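Local coordinates for protein cellulase (Bacteroides salanitronis, PDB 6WQY) that probably cleaves internal beta-1,4-glucosidic bonds of cellulose through its glycosyl hydrolase family 5 domain, as a broad-specificity endoglucanase, at residues F169-E174 and L219-Y224; L246-H251 and Q301-Y306. All blocks are in the same frame, centred on the assembly; numbering follows the deposited sequence.

Contact 1 (F169-E174 and L219-Y224); sequences FEAMNE and LGVPGY
Phe169 and Leu219 start the contact at paired positions of neighbouring strands in the parallel (beta/alpha)8, or TIM, barrel of the family 5 domain, their side chains crossing at a slant. Leu219 holds CG anti to its carbonyl carbon (chi1 -49°), and from there the CD2 branch reaches back to Phe169 CB at 3.9 Å; the same methyl meets the phenyl ring obliquely. Two backbone bonds fix this register: Gly220 N donates to Phe169 O at 2.8 Å, and Ala171 N to Gly220 O at 2.9 Å. At the second pair Gly220 brings no side chain, and an added CB would come close to Glu170 CB. Glu170 extends alongside, CG anti to its backbone N (chi1 173°) and near Gly220 O, on the face opposite Phe169 and Leu219. Its OE2 forms a salt bridge with Arg76 and a hydrogen bond with Asn118, its OE1 one with Tyr306 OH.

Beyond the strand pairing, the Pro222 ring makes most of the side-chain contact. Met172 lies across it at roughly a right angle, CG to Pro222 CG at 3.9 Å, while Pro222 CG also sits 3.7 Å from Met172 O. Further along, a water donates to Asn173 O and to Gly223 O, both at 2.8 Å.

In the connection between the strands, helix 191-209 packs Asn200 and Phe203 against Ala171 and Trp199 against Met172; strand 114-118 borders 167-170, and strand 246-251 continues the barrel beyond 219-222.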
loop_
_atom_site.group_PDB
_atom_site.type_symbol
_atom_site.label_atom_id
_atom_site.label_comp_id
_atom_site.label_asym_id
_atom_site.label_seq_id
_atom_site.Cartn_x
_atom_site.Cartn_y
_atom_site.Cartn_z
ATOM N N PHE A 169 9.946 1.235 4.025
ATOM C CA PHE A 169 9.746 2.369 3.122
ATOM C C PHE A 169 9.229 1.837 1.781
ATOM O O PHE A 169 9.833 0.915 1.222
ATOM C CB PHE A 169 11.062 3.114 2.842
ATOM C CG PHE A 169 11.784 3.652 4.062
ATOM C CD1 PHE A 169 11.149 3.956 5.256
ATOM C CD2 PHE A 169 13.151 3.865 3.962
ATOM C CE1 PHE A 169 11.871 4.456 6.332
ATOM C CE2 PHE A 169 13.874 4.360 5.030
ATOM C CZ PHE A 169 13.237 4.663 6.216
ATOM N N GLU A 170 8.159 2.446 1.258
ATOM C CA GLU A 170 7.581 2.127 -0.050
ATOM C C GLU A 170 7.807 3.330 -0.964
ATOM O O GLU A 170 7.399 4.441 -0.637
ATOM C CB GLU A 170 6.093 1.836 0.123
ATOM C CG GLU A 170 5.321 1.657 -1.162
ATOM C CD GLU A 170 3.835 1.560 -0.895
ATOM O OE1 GLU A 170 3.383 0.497 -0.359
ATOM O OE2 GLU A 170 3.112 2.536 -1.178
ATOM N N ALA A 171 8.451 3.104 -2.111
ATOM C CA ALA A 171 9.032 4.189 -2.901
ATOM C C ALA A 171 8.013 5.247 -3.282
ATOM O O ALA A 171 8.316 6.448 -3.252
ATOM C CB ALA A 171 9.610 3.591 -4.177
ATOM N N MET A 172 6.843 4.802 -3.748
ATOM C CA MET A 172 5.784 5.650 -4.286
ATOM C C MET A 172 4.545 4.780 -4.381
ATOM O O MET A 172 4.568 3.598 -4.014
ATOM C CB MET A 172 6.180 6.303 -5.601
ATOM C CG MET A 172 6.513 5.376 -6.709
ATOM S SD MET A 172 7.553 6.171 -7.970
ATOM C CE MET A 172 9.151 5.964 -7.179
ATOM N N ASN A 173 3.446 5.386 -4.850
ATOM C CA ASN A 173 2.120 4.781 -4.778
ATOM C C ASN A 173 1.677 4.229 -6.131
ATOM O O ASN A 173 2.118 3.136 -6.510
ATOM C CB ASN A 173 1.129 5.777 -4.161
ATOM C CG ASN A 173 -0.236 5.174 -4.004
ATOM O OD1 ASN A 173 -0.349 4.019 -3.599
ATOM N ND2 ASN A 173 -1.275 5.925 -4.347
ATOM N N GLU A 174 0.825 4.964 -6.860
ATOM C CA GLU A 174 0.194 4.498 -8.095
ATOM C C GLU A 174 0.637 5.414 -9.220
ATOM O O GLU A 174 0.130 6.524 -9.374
ATOM C CB GLU A 174 -1.328 4.509 -7.960
ATOM C CG GLU A 174 -1.845 3.480 -6.996
ATOM C CD GLU A 174 -3.353 3.434 -6.867
ATOM O OE1 GLU A 174 -4.040 4.385 -7.326
ATOM O OE2 GLU A 174 -3.893 2.429 -6.325
ATOM N N LEU A 219 12.107 -2.806 1.840
ATOM C CA LEU A 219 11.576 -1.727 1.028
ATOM C C LEU A 219 10.528 -2.274 0.070
ATOM O O LEU A 219 10.646 -3.408 -0.418
ATOM C CB LEU A 219 12.677 -1.055 0.207
ATOM C CG LEU A 219 13.942 -0.666 0.969
ATOM C CD1 LEU A 219 14.965 -0.072 0.007
ATOM C CD2 LEU A 219 13.655 0.298 2.104
ATOM N N GLY A 220 9.511 -1.456 -0.216
ATOM C CA GLY A 220 8.496 -1.783 -1.208
ATOM C C GLY A 220 8.702 -0.965 -2.474
ATOM O O GLY A 220 8.994 0.226 -2.405
ATOM N N VAL A 221 8.533 -1.618 -3.619
ATOM C CA VAL A 221 8.688 -0.990 -4.930
ATOM C C VAL A 221 7.531 -1.414 -5.824
ATOM O O VAL A 221 7.269 -2.617 -5.956
ATOM C CB VAL A 221 10.059 -1.311 -5.558
ATOM C CG1 VAL A 221 11.142 -0.465 -4.902
ATOM C CG2 VAL A 221 10.398 -2.795 -5.441
ATOM N N PRO A 222 6.822 -0.465 -6.458
ATOM C CA PRO A 222 5.646 -0.836 -7.242
ATOM C C PRO A 222 5.912 -0.995 -8.729
ATOM O O PRO A 222 6.882 -0.476 -9.290
ATOM C CB PRO A 222 4.701 0.352 -7.009
ATOM C CG PRO A 222 5.649 1.532 -6.949
ATOM C CD PRO A 222 6.860 0.987 -6.184
ATOM N N GLY A 223 4.982 -1.691 -9.388
ATOM C CA GLY A 223 4.854 -1.658 -10.823
ATOM C C GLY A 223 3.862 -0.599 -11.260
ATOM O O GLY A 223 3.260 0.118 -10.457
ATOM N N TYR A 224 3.677 -0.517 -12.575
ATOM C CA TYR A 224 2.884 0.554 -13.161
ATOM C C TYR A 224 1.442 0.491 -12.678
ATOM O O TYR A 224 0.804 -0.568 -12.734
ATOM C CB TYR A 224 2.974 0.482 -14.689
ATOM C CG TYR A 224 2.540 1.755 -15.383
ATOM C CD1 TYR A 224 1.217 1.996 -15.695
ATOM C CD2 TYR A 224 3.479 2.712 -15.765
ATOM C CE1 TYR A 224 0.826 3.150 -16.335
ATOM C CE2 TYR A 224 3.094 3.863 -16.421
ATOM C CZ TYR A 224 1.774 4.073 -16.729
ATOM O OH TYR A 224 1.350 5.206 -17.390
HETATM O O HOH W 1 2.825 2.554 -9.205
#

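Contact 2 (L246-H251 and Q301-Y306); sequences LMVAVH and QGIPAY
Val248 and Ala305 pair in parallel, as do Ala249 and Tyr306, joining two neighbouring strands of the (beta/alpha)8, or TIM, barrel. Three backbone bonds set the register: Val248 N to Pro304 O, Tyr306 N to Val248 O, and Val250 N to Tyr306 O (3.0 Å).

The bumps and hollows differ on the two faces. On the face of Val248 and Ala305, the alanine methyl is small, and Ala305 CB lies 4.1 Å from Val248 CB. Just before the strand, Ile303 CG2 meets the CG2 branch of Val248 at 3.7 Å, and Phe298 of helix 284-299 touches both Val248 and Ile303. On the other face the Tyr306 ring lies over Ala249, a residue small enough to sit beneath it: Ala249 CA is under the ring face near its rim, and Ala249 CB is 3.5 Å from Tyr306 CZ. Met247 lies across both Tyr306 and Pro304 at about a right angle, its CB at the tyrosine edge, 3.8 Å from Tyr306 CD1, and its CG 3.9 Å from CG of Pro304.

With chi1 at 65°, Tyr306 CG lies between its own N and carbonyl carbon, which turns the ring back across the neighbouring strand. Replacing the tyrosine by an alanine is likely to leave a gap over Ala249 and beside Met247, and to cost Glu170 OE1 its hydroxyl partner. At the N-terminal end of the pairing, Pro304 CG rests 3.3 Å from Leu246 O.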
loop_
_atom_site.group_PDB
_atom_site.type_symbol
_atom_site.label_atom_id
_atom_site.label_comp_id
_atom_site.label_asym_id
_atom_site.label_seq_id
_atom_site.Cartn_x
_atom_site.Cartn_y
_atom_site.Cartn_z
ATOM N N LEU A 246 13.745 -6.383 -0.943
ATOM C CA LEU A 246 12.871 -5.623 -1.822
ATOM C C LEU A 246 11.603 -6.424 -2.069
ATOM O O LEU A 246 11.666 -7.593 -2.464
ATOM C CB LEU A 246 13.531 -5.308 -3.160
ATOM C CG LEU A 246 14.816 -4.502 -3.086
ATOM C CD1 LEU A 246 15.329 -4.244 -4.498
ATOM C CD2 LEU A 246 14.664 -3.204 -2.319
ATOM N N MET A 247 10.454 -5.781 -1.854
ATOM C CA MET A 247 9.149 -6.422 -1.986
ATOM C C MET A 247 8.347 -5.711 -3.067
ATOM O O MET A 247 8.290 -4.475 -3.078
ATOM C CB MET A 247 8.369 -6.372 -0.658
ATOM C CG MET A 247 9.176 -6.786 0.567
ATOM S SD MET A 247 8.242 -6.842 2.089
ATOM C CE MET A 247 7.847 -5.112 2.304
ATOM N N VAL A 248 7.740 -6.475 -3.967
ATOM C CA VAL A 248 6.923 -5.905 -5.037
ATOM C C VAL A 248 5.559 -5.529 -4.480
ATOM O O VAL A 248 4.850 -6.369 -3.917
ATOM C CB VAL A 248 6.768 -6.903 -6.187
ATOM C CG1 VAL A 248 6.003 -6.287 -7.346
ATOM C CG2 VAL A 248 8.135 -7.411 -6.654
ATOM N N ALA A 249 5.171 -4.274 -4.660
ATOM C CA ALA A 249 3.887 -3.770 -4.192
ATOM C C ALA A 249 2.875 -3.769 -5.328
ATOM O O ALA A 249 3.148 -3.211 -6.387
ATOM C CB ALA A 249 4.051 -2.337 -3.676
ATOM N N VAL A 250 1.692 -4.370 -5.094
ATOM C CA VAL A 250 0.561 -4.276 -6.013
ATOM C C VAL A 250 -0.674 -3.864 -5.220
ATOM O O VAL A 250 -0.737 -4.019 -4.004
ATOM C CB VAL A 250 0.297 -5.581 -6.790
ATOM C CG1 VAL A 250 1.473 -5.916 -7.691
ATOM C CG2 VAL A 250 -0.028 -6.725 -5.861
ATOM N N HIS A 251 -1.679 -3.361 -5.932
ATOM C CA HIS A 251 -2.987 -3.079 -5.343
ATOM C C HIS A 251 -4.021 -3.950 -6.038
ATOM O O HIS A 251 -3.874 -4.283 -7.221
ATOM C CB HIS A 251 -3.369 -1.595 -5.472
ATOM C CG HIS A 251 -2.459 -0.678 -4.710
ATOM N ND1 HIS A 251 -2.541 0.695 -4.772
ATOM C CD2 HIS A 251 -1.452 -0.946 -3.850
ATOM C CE1 HIS A 251 -1.619 1.235 -3.986
ATOM N NE2 HIS A 251 -0.939 0.262 -3.413
ATOM N N GLN A 301 9.799 -17.383 -7.479
ATOM C CA GLN A 301 11.157 -17.031 -7.864
ATOM C C GLN A 301 11.930 -16.399 -6.714
ATOM O O GLN A 301 13.017 -15.857 -6.928
ATOM C CB GLN A 301 11.138 -16.097 -9.072
ATOM C CG GLN A 301 10.507 -16.720 -10.295
ATOM C CD GLN A 301 11.268 -17.949 -10.763
ATOM O OE1 GLN A 301 10.707 -19.037 -10.879
ATOM N NE2 GLN A 301 12.556 -17.776 -11.026
ATOM N N GLY A 302 11.390 -16.452 -5.506
ATOM C CA GLY A 302 12.083 -15.954 -4.337
ATOM C C GLY A 302 11.920 -14.477 -4.083
ATOM O O GLY A 302 12.634 -13.929 -3.227
ATOM N N ILE A 303 11.022 -13.815 -4.794
ATOM C CA ILE A 303 10.829 -12.375 -4.667
ATOM C C ILE A 303 9.556 -12.135 -3.858
ATOM O O ILE A 303 8.473 -12.546 -4.302
ATOM C CB ILE A 303 10.727 -11.700 -6.047
ATOM C CG1 ILE A 303 11.972 -11.997 -6.884
ATOM C CG2 ILE A 303 10.520 -10.197 -5.877
ATOM C CD1 ILE A 303 11.837 -11.568 -8.328
ATOM N N PRO A 304 9.637 -11.481 -2.705
ATOM C CA PRO A 304 8.423 -11.206 -1.924
ATOM C C PRO A 304 7.561 -10.150 -2.591
ATOM O O PRO A 304 8.036 -9.333 -3.380
ATOM C CB PRO A 304 8.960 -10.717 -0.570
ATOM C CG PRO A 304 10.321 -10.198 -0.860
ATOM C CD PRO A 304 10.845 -10.923 -2.068
ATOM N N ALA A 305 6.277 -10.167 -2.236
ATOM C CA ALA A 305 5.318 -9.215 -2.773
ATOM C C ALA A 305 4.207 -9.013 -1.762
ATOM O O ALA A 305 3.896 -9.910 -0.976
ATOM C CB ALA A 305 4.733 -9.716 -4.098
ATOM N N TYR A 306 3.574 -7.836 -1.813
ATOM C CA TYR A 306 2.477 -7.544 -0.905
ATOM C C TYR A 306 1.382 -6.790 -1.634
ATOM O O TYR A 306 1.607 -6.131 -2.644
ATOM C CB TYR A 306 2.915 -6.774 0.344
ATOM C CG TYR A 306 3.460 -5.371 0.118
ATOM C CD1 TYR A 306 4.754 -5.174 -0.327
ATOM C CD2 TYR A 306 2.690 -4.244 0.386
ATOM C CE1 TYR A 306 5.270 -3.901 -0.510
ATOM C CE2 TYR A 306 3.192 -2.968 0.208
ATOM C CZ TYR A 306 4.493 -2.791 -0.237
ATOM O OH TYR A 306 5.047 -1.546 -0.407
#

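Overall arrangement
Contacts 1 and 2 follow one another along the chain, the first closing before the second opens, and their centres lie 10 Å apart. Both belong to the same eight-stranded parallel barrel. Strands 167-170, 219-222, 246-251 and 305-310 are consecutive in it, so strands 219-222 and 246-251 bridge the two pairings. Side chains also link them directly: Glu170 OE1 lies 2.6 Å from Tyr306 OH, a probable hydrogen bond, and Glu174 OE2 lies 2.7 Å from His251 ND1, another. Together they involve four of the eight strands. In family 5 hydrolases, substrate binds at the C-terminal ends of such strands; segment 169-174 runs past its strand at that end, probably where the substrate cleft lies here too.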